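Local coordinates for protein phenylacetate-coenzyme A ligase (Bacteroides vulgatus, PDB 3LAX) that forms the small mixed alpha/beta C-terminal domain of an AMP-binding enzyme of the coenzyme A ligase kind, at residues D5-K10 with D44-E49; F26-S31 with Q64-E69; I35-A40 with V102-K107; E49-Q54 with G90-S95. All coordinates share one frame; numbering follows the deposited sequence. Where two conformers were deposited one is given.

Interaction 1 (D5-K10 with D44-E49); sequences DMIILK and DEMTVE
The short hairpin of strands 7-9 and 12-14 leans on one face of the mixed sheet, and Ile-7 and Leu-9 make this contact by closing on Met-46 and Asp-44 of strand 43-52. The axes of strands 7-9 and 44-49 approach to 8.8 Å, their directions 124° apart, so they meet through side chains and share no backbone hydrogen bond. Met-46, a selenomethionine, sends CG away from its own backbone N (chi1 170°) and then bends at its last torsion. This brings CE against CD1 of Ile-7 at 3.5 Å, the two side chains crossing at about a right angle. Leu-9 spreads its branches over two neighbours: CD2 rests 3.7 Å from CB of Met-46, while CD1 lies 3.4 Å from CB of Asp-44. Leucine and aspartate pass each other pointing in opposite directions. Leu-37 and Ile-14 continue the apolar layer around Met-46 and Ile-7. Lys-10, exposed and deposited in two conformers, gives at most a long, doubtful salt bridge, NZ to OD1 of Asp-44 at 3.6 Å, for NZ also crowds the backbone N of Asp-44, donor against donor. The firmer partners of that carboxylate are Thr-39 on OD1 and Arg-106 on OD2. Across the two segments the contact is apolar, while Arg-106, bonded to Asp-44 and to Ile-8 O, adds a polar link and probably stabilises the aspartate's negative charge.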
loop_
_atom_site.group_PDB
_atom_site.type_symbol
_atom_site.label_atom_id
_atom_site.label_comp_id
_atom_site.label_asym_id
_atom_site.label_seq_id
_atom_site.Cartn_x
_atom_site.Cartn_y
_atom_site.Cartn_z
ATOM N N ASP A 5 2.210 -14.235 -0.252
ATOM C CA ASP A 5 1.404 -14.844 -1.304
ATOM C C ASP A 5 1.276 -13.927 -2.511
ATOM O O ASP A 5 0.760 -12.819 -2.412
ATOM C CB ASP A 5 0.026 -15.225 -0.780
ATOM C CG ASP A 5 0.099 -16.234 0.340
ATOM O OD1 ASP A 5 0.637 -17.342 0.111
ATOM O OD2 ASP A 5 -0.378 -15.922 1.449
HETATM N N MSE A 6 1.765 -14.409 -3.649
HETATM C CA MSE A 6 1.711 -13.682 -4.901
HETATM C C MSE A 6 0.270 -13.308 -5.212
HETATM O O MSE A 6 -0.649 -14.111 -5.020
HETATM C CB MSE A 6 2.264 -14.580 -6.012
HETATM C CG MSE A 6 2.591 -13.889 -7.313
HETATM SE SE MSE A 6 3.099 -15.197 -8.657
HETATM C CE MSE A 6 1.352 -16.024 -8.915
ATOM N N ILE A 7 0.064 -12.084 -5.679
ATOM C CA ILE A 7 -1.250 -11.700 -6.146
ATOM C C ILE A 7 -1.184 -11.395 -7.627
ATOM O O ILE A 7 -0.108 -11.229 -8.198
ATOM C CB ILE A 7 -1.804 -10.500 -5.374
ATOM C CG1 ILE A 7 -0.941 -9.267 -5.612
ATOM C CG2 ILE A 7 -1.856 -10.818 -3.894
ATOM C CD1 ILE A 7 -1.438 -8.020 -4.910
ATOM N N ILE A 8 -2.344 -11.351 -8.256
ATOM C CA ILE A 8 -2.429 -11.038 -9.672
ATOM C C ILE A 8 -3.432 -9.913 -9.870
ATOM O O ILE A 8 -4.580 -10.016 -9.435
ATOM C CB ILE A 8 -2.843 -12.273 -10.482
ATOM C CG1 ILE A 8 -1.766 -13.357 -10.367
ATOM C CG2 ILE A 8 -3.085 -11.902 -11.936
ATOM C CD1 ILE A 8 -2.168 -14.687 -10.974
ATOM N N LEU A 9 -2.992 -8.837 -10.510
ATOM C CA LEU A 9 -3.835 -7.671 -10.714
ATOM C C LEU A 9 -3.720 -7.206 -12.160
ATOM O O LEU A 9 -2.624 -6.898 -12.628
ATOM C CB LEU A 9 -3.422 -6.556 -9.757
ATOM C CG LEU A 9 -4.205 -5.251 -9.856
ATOM C CD1 LEU A 9 -5.628 -5.423 -9.342
ATOM C CD2 LEU A 9 -3.489 -4.191 -9.066
ATOM N N LYS A 10 -4.862 -7.145 -12.845
ATOM C CA LYS A 10 -4.885 -6.816 -14.268
ATOM C C LYS A 10 -3.792 -7.541 -15.060
ATOM O O LYS A 10 -3.078 -6.905 -15.845
ATOM C CB LYS A 10 -4.749 -5.304 -14.464
ATOM C CG LYS A 10 -6.051 -4.602 -14.810
ATOM C CD LYS A 10 -7.196 -5.116 -13.960
ATOM C CE LYS A 10 -8.509 -4.509 -14.410
ATOM N NZ LYS A 10 -9.678 -5.254 -13.874
ATOM N N ASP A 44 -10.129 -3.552 -11.830
ATOM C CA ASP A 44 -9.561 -3.789 -10.514
ATOM C C ASP A 44 -8.636 -2.654 -10.099
ATOM O O ASP A 44 -7.893 -2.104 -10.915
ATOM C CB ASP A 44 -8.782 -5.102 -10.503
ATOM C CG ASP A 44 -9.674 -6.316 -10.670
ATOM O OD1 ASP A 44 -10.917 -6.170 -10.567
ATOM O OD2 ASP A 44 -9.120 -7.414 -10.899
ATOM N N GLU A 45 -8.682 -2.318 -8.818
ATOM C CA GLU A 45 -7.841 -1.269 -8.273
ATOM C C GLU A 45 -7.090 -1.797 -7.060
ATOM O O GLU A 45 -7.608 -2.627 -6.318
ATOM C CB GLU A 45 -8.686 -0.068 -7.858
ATOM C CG GLU A 45 -8.987 0.923 -8.962
ATOM C CD GLU A 45 -9.428 2.267 -8.410
ATOM O OE1 GLU A 45 -10.580 2.372 -7.932
ATOM O OE2 GLU A 45 -8.615 3.218 -8.445
HETATM N N MSE A 46 -5.870 -1.309 -6.866
HETATM C CA MSE A 46 -5.112 -1.580 -5.656
HETATM C C MSE A 46 -4.971 -0.300 -4.855
HETATM O O MSE A 46 -4.545 0.713 -5.393
HETATM C CB MSE A 46 -3.711 -2.111 -5.984
HETATM C CG MSE A 46 -2.802 -2.184 -4.762
HETATM SE SE MSE A 46 -0.955 -2.714 -5.073
HETATM C CE MSE A 46 -1.297 -4.547 -5.545
ATOM N N THR A 47 -5.331 -0.356 -3.576
ATOM C CA THR A 47 -5.049 0.733 -2.650
ATOM C C THR A 47 -3.997 0.250 -1.661
ATOM O O THR A 47 -4.071 -0.879 -1.168
ATOM C CB THR A 47 -6.319 1.169 -1.887
ATOM O OG1 THR A 47 -7.300 1.625 -2.824
ATOM C CG2 THR A 47 -5.997 2.295 -0.902
ATOM N N VAL A 48 -3.003 1.091 -1.390
ATOM C CA VAL A 48 -2.024 0.790 -0.370
ATOM C C VAL A 48 -2.156 1.844 0.731
ATOM O O VAL A 48 -1.778 2.999 0.540
ATOM C CB VAL A 48 -0.585 0.760 -0.937
ATOM C CG1 VAL A 48 0.424 0.487 0.176
ATOM C CG2 VAL A 48 -0.467 -0.290 -2.056
ATOM N N GLU A 49 -2.717 1.429 1.858
ATOM C CA GLU A 49 -2.781 2.280 3.045
ATOM C C GLU A 49 -1.549 2.000 3.890
ATOM O O GLU A 49 -1.149 0.850 4.072
ATOM C CB GLU A 49 -4.019 1.959 3.872
ATOM C CG GLU A 49 -5.314 2.450 3.264
ATOM C CD GLU A 49 -6.528 1.978 4.033
ATOM O OE1 GLU A 49 -6.751 0.751 4.116
ATOM O OE2 GLU A 49 -7.262 2.836 4.565
#

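Interaction 2 (F26-S31 with Q64-E69); sequences FKELGS and QALTRE
Leu-66 forks between two neighbours on the 26-31 segment, giving one methyl to the ring of Phe-26 and the other to the stem of Glu-28. Its CD1 comes to 3.6 Å from CD1 of Phe-26, obliquely to the ring, and its CD2 lies 3.6 Å from CB of Glu-28. In both pairs the side chains slide past one another in opposite directions. With CG turned away from its backbone N (chi1 174°), the fork is directed at the 26-31 segment. One turn further on, Glu-69 meets the same ring: its CG sits near the ring plane at the edge, 4.0 Å from CE1 of Phe-26, with the two side chains at about a right angle. Leu-29 adds a looser touch, CD2 to CD2 of Leu-66 at 4.2 Å.

The helix 60-78 packs here against the connection from helix 16-24 into strand 29-30, ahead of strand 32-40. That connection holds a type I beta turn from Phe-26 to Leu-29, closed by Leu-29 N to Phe-26 O at 3.1 Å, which brings Phe-26, Glu-28 and Leu-29 round to the same helix. Glu-28 bends at chi2 (93°), laying OE1 in plane at the edge of the Phe-26 ring. Farther out, the carboxylate of Glu-69 is held by Arg-72 and Gln-73, leaving its aliphatic part to the ring. Ile-70 touches both Phe-26 and Leu-29, and Leu-86 of strand 83-87 touches both Leu-29 and Leu-66.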
loop_
_atom_site.group_PDB
_atom_site.type_symbol
_atom_site.label_atom_id
_atom_site.label_comp_id
_atom_site.label_asym_id
_atom_site.label_seq_id
_atom_site.Cartn_x
_atom_site.Cartn_y
_atom_site.Cartn_z
ATOM N N PHE A 26 11.065 4.309 4.504
ATOM C CA PHE A 26 10.634 5.680 4.828
ATOM C C PHE A 26 10.539 5.938 6.326
ATOM O O PHE A 26 9.729 5.315 7.023
ATOM C CB PHE A 26 9.278 6.005 4.195
ATOM C CG PHE A 26 9.312 6.127 2.696
ATOM C CD1 PHE A 26 9.457 7.366 2.093
ATOM C CD2 PHE A 26 9.216 4.999 1.889
ATOM C CE1 PHE A 26 9.475 7.490 0.720
ATOM C CE2 PHE A 26 9.239 5.111 0.511
ATOM C CZ PHE A 26 9.375 6.356 -0.082
ATOM N N LYS A 27 11.364 6.865 6.815
ATOM C CA LYS A 27 11.351 7.202 8.230
ATOM C C LYS A 27 10.002 7.788 8.622
ATOM O O LYS A 27 9.590 7.679 9.770
ATOM C CB LYS A 27 12.482 8.179 8.568
ATOM C CG LYS A 27 12.419 9.496 7.819
ATOM C CD LYS A 27 13.689 10.311 8.035
ATOM C CE LYS A 27 13.891 10.685 9.505
ATOM N NZ LYS A 27 14.451 9.577 10.339
ATOM N N GLU A 28 9.306 8.374 7.653
ATOM C CA GLU A 28 8.026 9.015 7.917
ATOM C C GLU A 28 6.902 8.018 8.140
ATOM O O GLU A 28 5.813 8.411 8.536
ATOM C CB GLU A 28 7.629 9.914 6.744
ATOM C CG GLU A 28 8.626 11.022 6.436
ATOM C CD GLU A 28 9.661 10.648 5.367
ATOM O OE1 GLU A 28 9.932 9.438 5.132
ATOM O OE2 GLU A 28 10.207 11.599 4.763
ATOM N N LEU A 29 7.146 6.743 7.838
ATOM C CA LEU A 29 6.092 5.732 7.898
ATOM C C LEU A 29 6.288 4.744 9.040
ATOM O O LEU A 29 7.415 4.454 9.443
ATOM C CB LEU A 29 6.031 4.938 6.584
ATOM C CG LEU A 29 5.812 5.725 5.294
ATOM C CD1 LEU A 29 5.824 4.759 4.086
ATOM C CD2 LEU A 29 4.509 6.518 5.338
ATOM N N GLY A 30 5.185 4.200 9.547
ATOM C CA GLY A 30 5.252 3.052 10.442
ATOM C C GLY A 30 5.392 1.773 9.625
ATOM O O GLY A 30 5.393 1.816 8.395
ATOM N N SER A 31 5.480 0.635 10.298
ATOM C CA SER A 31 5.670 -0.635 9.599
ATOM C C SER A 31 4.360 -1.279 9.166
ATOM O O SER A 31 4.369 -2.252 8.426
ATOM C CB SER A 31 6.407 -1.622 10.497
ATOM O OG SER A 31 5.570 -2.020 11.564
ATOM N N GLN A 64 1.734 15.365 0.877
ATOM C CA GLN A 64 1.502 15.136 -0.548
ATOM C C GLN A 64 2.770 14.675 -1.250
ATOM O O GLN A 64 2.730 13.753 -2.061
ATOM C CB GLN A 64 1.024 16.411 -1.242
ATOM C CG GLN A 64 -0.424 16.780 -1.042
ATOM C CD GLN A 64 -0.780 18.045 -1.805
ATOM O OE1 GLN A 64 -1.872 18.168 -2.353
ATOM N NE2 GLN A 64 0.158 18.980 -1.864
ATOM N N ALA A 65 3.893 15.328 -0.964
ATOM C CA ALA A 65 5.166 14.960 -1.595
ATOM C C ALA A 65 5.548 13.533 -1.228
ATOM O O ALA A 65 6.009 12.758 -2.075
ATOM C CB ALA A 65 6.264 15.925 -1.172
ATOM N N LEU A 66 5.350 13.185 0.037
ATOM C CA LEU A 66 5.625 11.839 0.527
ATOM C C LEU A 66 4.751 10.827 -0.211
ATOM O O LEU A 66 5.241 9.790 -0.668
ATOM C CB LEU A 66 5.373 11.778 2.040
ATOM C CG LEU A 66 5.462 10.422 2.737
ATOM C CD1 LEU A 66 6.837 9.769 2.534
ATOM C CD2 LEU A 66 5.122 10.563 4.219
ATOM N N THR A 67 3.465 11.128 -0.340
ATOM C CA THR A 67 2.533 10.237 -1.022
ATOM C C THR A 67 2.987 10.022 -2.468
ATOM O O THR A 67 2.993 8.892 -2.970
ATOM C CB THR A 67 1.100 10.813 -0.989
ATOM O OG1 THR A 67 0.666 10.926 0.371
ATOM C CG2 THR A 67 0.132 9.886 -1.728
ATOM N N ARG A 68 3.388 11.103 -3.133
ATOM C CA ARG A 68 3.862 11.056 -4.519
ATOM C C ARG A 68 5.107 10.182 -4.644
ATOM O O ARG A 68 5.203 9.341 -5.548
ATOM C CB ARG A 68 4.161 12.480 -4.993
ATOM C CG ARG A 68 4.841 12.626 -6.351
ATOM C CD ARG A 68 5.443 14.051 -6.440
ATOM N NE ARG A 68 5.844 14.442 -7.791
ATOM C CZ ARG A 68 6.522 15.548 -8.090
ATOM N NH1 ARG A 68 6.903 16.386 -7.133
ATOM N NH2 ARG A 68 6.826 15.817 -9.352
ATOM N N GLU A 69 6.062 10.360 -3.743
ATOM C CA GLU A 69 7.305 9.595 -3.815
ATOM C C GLU A 69 7.064 8.105 -3.580
ATOM O O GLU A 69 7.642 7.256 -4.271
ATOM C CB GLU A 69 8.329 10.141 -2.815
ATOM C CG GLU A 69 9.632 9.342 -2.769
ATOM C CD GLU A 69 10.415 9.343 -4.084
ATOM O OE1 GLU A 69 10.095 10.109 -5.023
ATOM O OE2 GLU A 69 11.380 8.567 -4.165
#

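Interaction 3 (I35-A40 with V102-K107); sequences ITLETA and VKDLRK
Leu-37 lies across a side-on salt-bridged pair formed by Asp-104 and Arg-106, and this crossing shapes the contact between strand 35-40 and strand 102-104, an outermost strand of the four-stranded mixed sheet. CD1 of Leu-37 is 3.5 Å from OD2 of Asp-104 and 3.6 Å from NH2 of Arg-106, oblique to the guanidinium. The arginine gives NE to OD1 of Asp-104 at 2.9 Å and NH2 to OD2 at 2.8 Å, both on the syn side; the oxygens lie in the guanidinium plane, but the carboxylate is tilted from the donors. Backbone N of Arg-106 also bonds to OD1, from the opposite face of the carboxylate plane to NE, making an Asx turn. The arginine chain, bent at chi3 (-65°), passes its CG 3.6 Å from OG1 of Thr-39, the two side chains at about a right angle. That hydroxyl is also hydrogen-bonded to OD1 of Asp-44.

On the same face of the sheet Ile-35 and Val-102 cross at a slant, CD1 to CG2 at 4.1 Å. On the other face Thr-36 and Lys-103 lie side by side, pointing the same way. The strands pair in parallel, 11° apart, tied by Lys-103 N to Ile-35 O, Leu-37 N to Lys-103 O and Leu-105 N to Leu-37 O, each 2.8 Å. Where they part, one water bridges Thr-39 N to Leu-105 O and another links Thr-39 OG1 to Lys-107 N. The two-point grip fixes the rotation of the guanidinium, whose NH1 also bonds Asp-44 OD2 and Ile-8 O, so the arginine's charge is probably shared between Asp-104 and Asp-44.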
loop_
_atom_site.group_PDB
_atom_site.type_symbol
_atom_site.label_atom_id
_atom_site.label_comp_id
_atom_site.label_asym_id
_atom_site.label_seq_id
_atom_site.Cartn_x
_atom_site.Cartn_y
_atom_site.Cartn_z
ATOM N N ILE A 35 -2.831 -3.621 1.924
ATOM C CA ILE A 35 -3.070 -3.554 0.499
ATOM C C ILE A 35 -4.492 -4.049 0.271
ATOM O O ILE A 35 -4.817 -5.181 0.626
ATOM C CB ILE A 35 -2.098 -4.486 -0.258
ATOM C CG1 ILE A 35 -0.634 -4.096 0.005
ATOM C CG2 ILE A 35 -2.397 -4.491 -1.739
ATOM C CD1 ILE A 35 0.369 -5.205 -0.369
ATOM N N THR A 36 -5.350 -3.204 -0.287
ATOM C CA THR A 36 -6.727 -3.613 -0.552
ATOM C C THR A 36 -6.966 -3.709 -2.051
ATOM O O THR A 36 -6.690 -2.762 -2.790
ATOM C CB THR A 36 -7.769 -2.646 0.068
ATOM O OG1 THR A 36 -7.597 -2.605 1.489
ATOM C CG2 THR A 36 -9.194 -3.126 -0.247
ATOM N N LEU A 37 -7.455 -4.864 -2.499
ATOM C CA LEU A 37 -7.762 -5.078 -3.907
ATOM C C LEU A 37 -9.271 -5.092 -4.052
ATOM O O LEU A 37 -9.967 -5.801 -3.324
ATOM C CB LEU A 37 -7.193 -6.421 -4.393
ATOM C CG LEU A 37 -5.685 -6.596 -4.163
ATOM C CD1 LEU A 37 -5.219 -8.021 -4.456
ATOM C CD2 LEU A 37 -4.876 -5.589 -4.980
ATOM N N GLU A 38 -9.793 -4.310 -4.983
ATOM C CA GLU A 38 -11.225 -4.353 -5.212
ATOM C C GLU A 38 -11.577 -4.124 -6.664
ATOM O O GLU A 38 -10.733 -3.736 -7.467
ATOM C CB GLU A 38 -11.961 -3.371 -4.297
ATOM C CG GLU A 38 -11.373 -1.983 -4.258
ATOM C CD GLU A 38 -11.783 -1.226 -3.008
ATOM O OE1 GLU A 38 -12.972 -1.307 -2.619
ATOM O OE2 GLU A 38 -10.911 -0.558 -2.411
ATOM N N THR A 39 -12.829 -4.405 -6.996
ATOM C CA THR A 39 -13.319 -4.188 -8.339
ATOM C C THR A 39 -14.152 -2.913 -8.343
ATOM O O THR A 39 -15.227 -2.864 -7.751
ATOM C CB THR A 39 -14.146 -5.389 -8.817
ATOM O OG1 THR A 39 -13.363 -6.582 -8.669
ATOM C CG2 THR A 39 -14.551 -5.219 -10.280
ATOM N N ALA A 40 -13.622 -1.874 -8.981
ATOM C CA ALA A 40 -14.311 -0.593 -9.093
ATOM C C ALA A 40 -14.997 -0.511 -10.446
ATOM O O ALA A 40 -14.334 -0.393 -11.478
ATOM C CB ALA A 40 -13.327 0.556 -8.929
ATOM N N VAL A 102 -2.843 -8.188 3.053
ATOM C CA VAL A 102 -3.611 -8.006 1.839
ATOM C C VAL A 102 -5.065 -8.349 2.104
ATOM O O VAL A 102 -5.365 -9.430 2.621
ATOM C CB VAL A 102 -3.084 -8.917 0.708
ATOM C CG1 VAL A 102 -3.862 -8.676 -0.577
ATOM C CG2 VAL A 102 -1.610 -8.677 0.499
ATOM N N LYS A 103 -5.957 -7.422 1.764
ATOM C CA LYS A 103 -7.396 -7.652 1.801
ATOM C C LYS A 103 -7.916 -7.636 0.363
ATOM O O LYS A 103 -7.936 -6.595 -0.292
ATOM C CB LYS A 103 -8.094 -6.591 2.656
ATOM C CG LYS A 103 -9.609 -6.706 2.651
ATOM C CD LYS A 103 -10.231 -6.126 3.904
ATOM C CE LYS A 103 -9.742 -4.722 4.165
ATOM N NZ LYS A 103 -10.556 -4.027 5.213
ATOM N N ASP A 104 -8.316 -8.804 -0.132
ATOM C CA ASP A 104 -8.743 -8.938 -1.519
ATOM C C ASP A 104 -10.253 -9.125 -1.567
ATOM O O ASP A 104 -10.775 -10.197 -1.249
ATOM C CB ASP A 104 -8.030 -10.114 -2.195
ATOM C CG ASP A 104 -8.200 -10.119 -3.702
ATOM O OD1 ASP A 104 -9.113 -9.439 -4.222
ATOM O OD2 ASP A 104 -7.406 -10.814 -4.378
ATOM N N LEU A 105 -10.945 -8.069 -1.980
ATOM C CA LEU A 105 -12.393 -8.040 -1.962
ATOM C C LEU A 105 -12.961 -8.317 -3.339
ATOM O O LEU A 105 -14.156 -8.180 -3.565
ATOM C CB LEU A 105 -12.860 -6.675 -1.472
ATOM C CG LEU A 105 -12.354 -6.311 -0.073
ATOM C CD1 LEU A 105 -12.867 -4.943 0.359
ATOM C CD2 LEU A 105 -12.777 -7.380 0.926
ATOM N N ARG A 106 -12.098 -8.702 -4.270
ATOM C CA ARG A 106 -12.562 -9.042 -5.600
ATOM C C ARG A 106 -13.204 -10.409 -5.523
ATOM O O ARG A 106 -12.967 -11.161 -4.579
ATOM C CB ARG A 106 -11.399 -9.062 -6.585
ATOM C CG ARG A 106 -10.660 -7.731 -6.661
ATOM C CD ARG A 106 -9.452 -7.872 -7.555
ATOM N NE ARG A 106 -8.489 -8.805 -6.981
ATOM C CZ ARG A 106 -7.419 -9.259 -7.621
ATOM N NH1 ARG A 106 -7.177 -8.864 -8.866
ATOM N NH2 ARG A 106 -6.594 -10.106 -7.016
ATOM N N LYS A 107 -14.028 -10.737 -6.502
ATOM C CA LYS A 107 -14.556 -12.088 -6.551
ATOM C C LYS A 107 -13.576 -13.000 -7.277
ATOM O O LYS A 107 -12.961 -12.600 -8.267
ATOM C CB LYS A 107 -15.960 -12.103 -7.156
ATOM C CG LYS A 107 -16.995 -11.599 -6.160
ATOM C CD LYS A 107 -18.361 -11.384 -6.771
ATOM C CE LYS A 107 -19.343 -10.962 -5.693
ATOM N NZ LYS A 107 -18.808 -9.824 -4.890
HETATM O O HOH W 1 -14.601 -5.581 -4.958
HETATM O O HOH W 2 -14.772 -8.730 -8.299
#

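Interaction 4 (E49-Q54 with G90-S95); sequences EVELSQ and GALPKS
Glu-49 meets Leu-92 through its stem, CB lying 4.0 Å from CD2 of the leucine, and through its backbone, with O at 3.8 Å from CD1 of Leu-92. The two side chains cross at a slant. Val-50 turns its side chain the other way, toward Leu-86. Glu-51 makes the largest share of the contact: its side chain slides past Leu-92 in the opposite direction, CG at 3.9 Å from CD1 of Leu-92, and its carboxylate meets the loop that follows strand 83-87. Gly-90 (phi 91°) and Ala-91 have backbone angles of opposite hand, which fits a nest, the motif in which successive backbone N-H groups converge on an anion. Gly-90 N reaches OE1 of Glu-51 at 2.9 Å from well above the carboxylate plane. Leu-92 N reaches OE2 of Glu-51 at 3.0 Å on the anti side, while the N-H of Ala-91 is poorly aimed. In the conformer given, Lys-94 curls back, bent at chi2 and chi4, and places NZ 2.7 Å from OE2 of Glu-51 on its syn lone pair, a salt bridge. NZ also bonds to O of Leu-92 at 2.8 Å, though a second deposited conformer of the lysine makes both NZ bonds less certain. The backbone of Glu-51 is hydrogen-bonded to Gly-30 and Asp-32.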
loop_
_atom_site.group_PDB
_atom_site.type_symbol
_atom_site.label_atom_id
_atom_site.label_comp_id
_atom_site.label_asym_id
_atom_site.label_seq_id
_atom_site.Cartn_x
_atom_site.Cartn_y
_atom_site.Cartn_z
ATOM N N GLU A 49 -2.717 1.429 1.858
ATOM C CA GLU A 49 -2.781 2.280 3.045
ATOM C C GLU A 49 -1.549 2.000 3.890
ATOM O O GLU A 49 -1.149 0.850 4.072
ATOM C CB GLU A 49 -4.019 1.959 3.872
ATOM C CG GLU A 49 -5.314 2.450 3.264
ATOM C CD GLU A 49 -6.528 1.978 4.033
ATOM O OE1 GLU A 49 -6.751 0.751 4.116
ATOM O OE2 GLU A 49 -7.262 2.836 4.565
ATOM N N VAL A 50 -0.928 3.049 4.406
ATOM C CA VAL A 50 0.204 2.860 5.300
ATOM C C VAL A 50 0.142 3.883 6.416
ATOM O O VAL A 50 -0.189 5.053 6.197
ATOM C CB VAL A 50 1.574 2.897 4.566
ATOM C CG1 VAL A 50 1.727 4.167 3.752
ATOM C CG2 VAL A 50 2.725 2.734 5.557
ATOM N N GLU A 51 0.429 3.417 7.622
ATOM C CA GLU A 51 0.416 4.298 8.779
ATOM C C GLU A 51 1.595 5.245 8.762
ATOM O O GLU A 51 2.731 4.862 8.445
ATOM C CB GLU A 51 0.444 3.491 10.073
ATOM C CG GLU A 51 -0.814 2.725 10.317
ATOM C CD GLU A 51 -0.880 2.126 11.713
ATOM O OE1 GLU A 51 0.043 2.358 12.521
ATOM O OE2 GLU A 51 -1.864 1.411 11.998
ATOM N N LEU A 52 1.324 6.484 9.152
ATOM C CA LEU A 52 2.384 7.434 9.397
ATOM C C LEU A 52 3.106 7.077 10.682
ATOM O O LEU A 52 2.517 6.492 11.608
ATOM C CB LEU A 52 1.800 8.835 9.523
ATOM C CG LEU A 52 1.202 9.396 8.235
ATOM C CD1 LEU A 52 0.353 10.623 8.556
ATOM C CD2 LEU A 52 2.304 9.741 7.236
ATOM N N SER A 53 4.384 7.427 10.742
ATOM C CA SER A 53 5.125 7.346 11.986
ATOM C C SER A 53 4.552 8.366 12.972
ATOM O O SER A 53 4.080 9.428 12.562
ATOM C CB SER A 53 6.591 7.688 11.737
ATOM O OG SER A 53 7.264 7.825 12.972
ATOM N N GLN A 54 4.594 8.059 14.263
ATOM C CA GLN A 54 4.140 9.042 15.249
ATOM C C GLN A 54 5.039 10.265 15.231
ATOM O O GLN A 54 4.670 11.304 15.758
ATOM C CB GLN A 54 4.060 8.454 16.660
ATOM C CG GLN A 54 5.347 7.847 17.159
ATOM C CD GLN A 54 5.400 6.355 16.912
ATOM O OE1 GLN A 54 5.306 5.901 15.769
ATOM N NE2 GLN A 54 5.539 5.582 17.985
ATOM N N GLY A 90 -1.856 3.990 14.080
ATOM C CA GLY A 90 -2.858 3.204 14.782
ATOM C C GLY A 90 -4.128 2.919 13.994
ATOM O O GLY A 90 -4.971 2.145 14.439
ATOM N N ALA A 91 -4.262 3.524 12.816
ATOM C CA ALA A 91 -5.507 3.428 12.059
ATOM C C ALA A 91 -5.742 2.081 11.363
ATOM O O ALA A 91 -6.848 1.817 10.912
ATOM C CB ALA A 91 -5.618 4.571 11.062
ATOM N N LEU A 92 -4.718 1.234 11.271
ATOM C CA LEU A 92 -4.886 -0.062 10.595
ATOM C C LEU A 92 -5.007 -1.191 11.614
ATOM O O LEU A 92 -4.394 -1.134 12.673
ATOM C CB LEU A 92 -3.732 -0.326 9.620
ATOM C CG LEU A 92 -3.586 0.678 8.472
ATOM C CD1 LEU A 92 -2.356 0.350 7.628
ATOM C CD2 LEU A 92 -4.834 0.743 7.589
ATOM N N PRO A 93 -5.815 -2.219 11.308
ATOM C CA PRO A 93 -5.985 -3.294 12.293
ATOM C C PRO A 93 -4.661 -3.999 12.600
ATOM O O PRO A 93 -4.044 -4.487 11.659
ATOM C CB PRO A 93 -6.941 -4.264 11.590
ATOM C CG PRO A 93 -7.668 -3.443 10.599
ATOM C CD PRO A 93 -6.735 -2.348 10.166
ATOM N N LYS A 94 -4.228 -4.020 13.866
ATOM C CA LYS A 94 -2.998 -4.722 14.247
ATOM C C LYS A 94 -3.292 -6.185 14.538
ATOM O O LYS A 94 -2.373 -6.999 14.688
ATOM C CB LYS A 94 -2.342 -4.100 15.486
ATOM C CG LYS A 94 -1.989 -2.634 15.370
ATOM C CD LYS A 94 -0.970 -2.376 14.276
ATOM C CE LYS A 94 -0.812 -0.879 14.081
ATOM N NZ LYS A 94 -2.144 -0.203 14.136
ATOM N N SER A 95 -4.575 -6.518 14.618
ATOM C CA SER A 95 -5.002 -7.875 14.933
ATOM C C SER A 95 -4.819 -8.791 13.729
ATOM O O SER A 95 -4.622 -8.321 12.610
ATOM C CB SER A 95 -6.459 -7.872 15.384
ATOM O OG SER A 95 -6.673 -6.882 16.375
#

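Strand 43-52 takes part in interactions 1 and 4, and its neighbour 32-40 in interaction 3. Interactions 1 and 3 lie close together, centres 7 Å apart, and touch through CE of Met-46 and CD2 of Leu-37 at 3.8 Å; backbone bonds such as Thr-36 N to Thr-47 O, 2.8 Å, join their neighbouring strands. Strand 43-52 then runs from interaction 1 to interaction 4, about 19 Å between centres, with Glu-49 shared. Interaction 2 sits on the opposite side of the chain's centre from interactions 1 and 3, yet it touches interaction 4 through Gly-30 N to Glu-51 O and Glu-28 O to Ser-53 N, each 2.8 Å, which ties the 26-31 connection to the sheet.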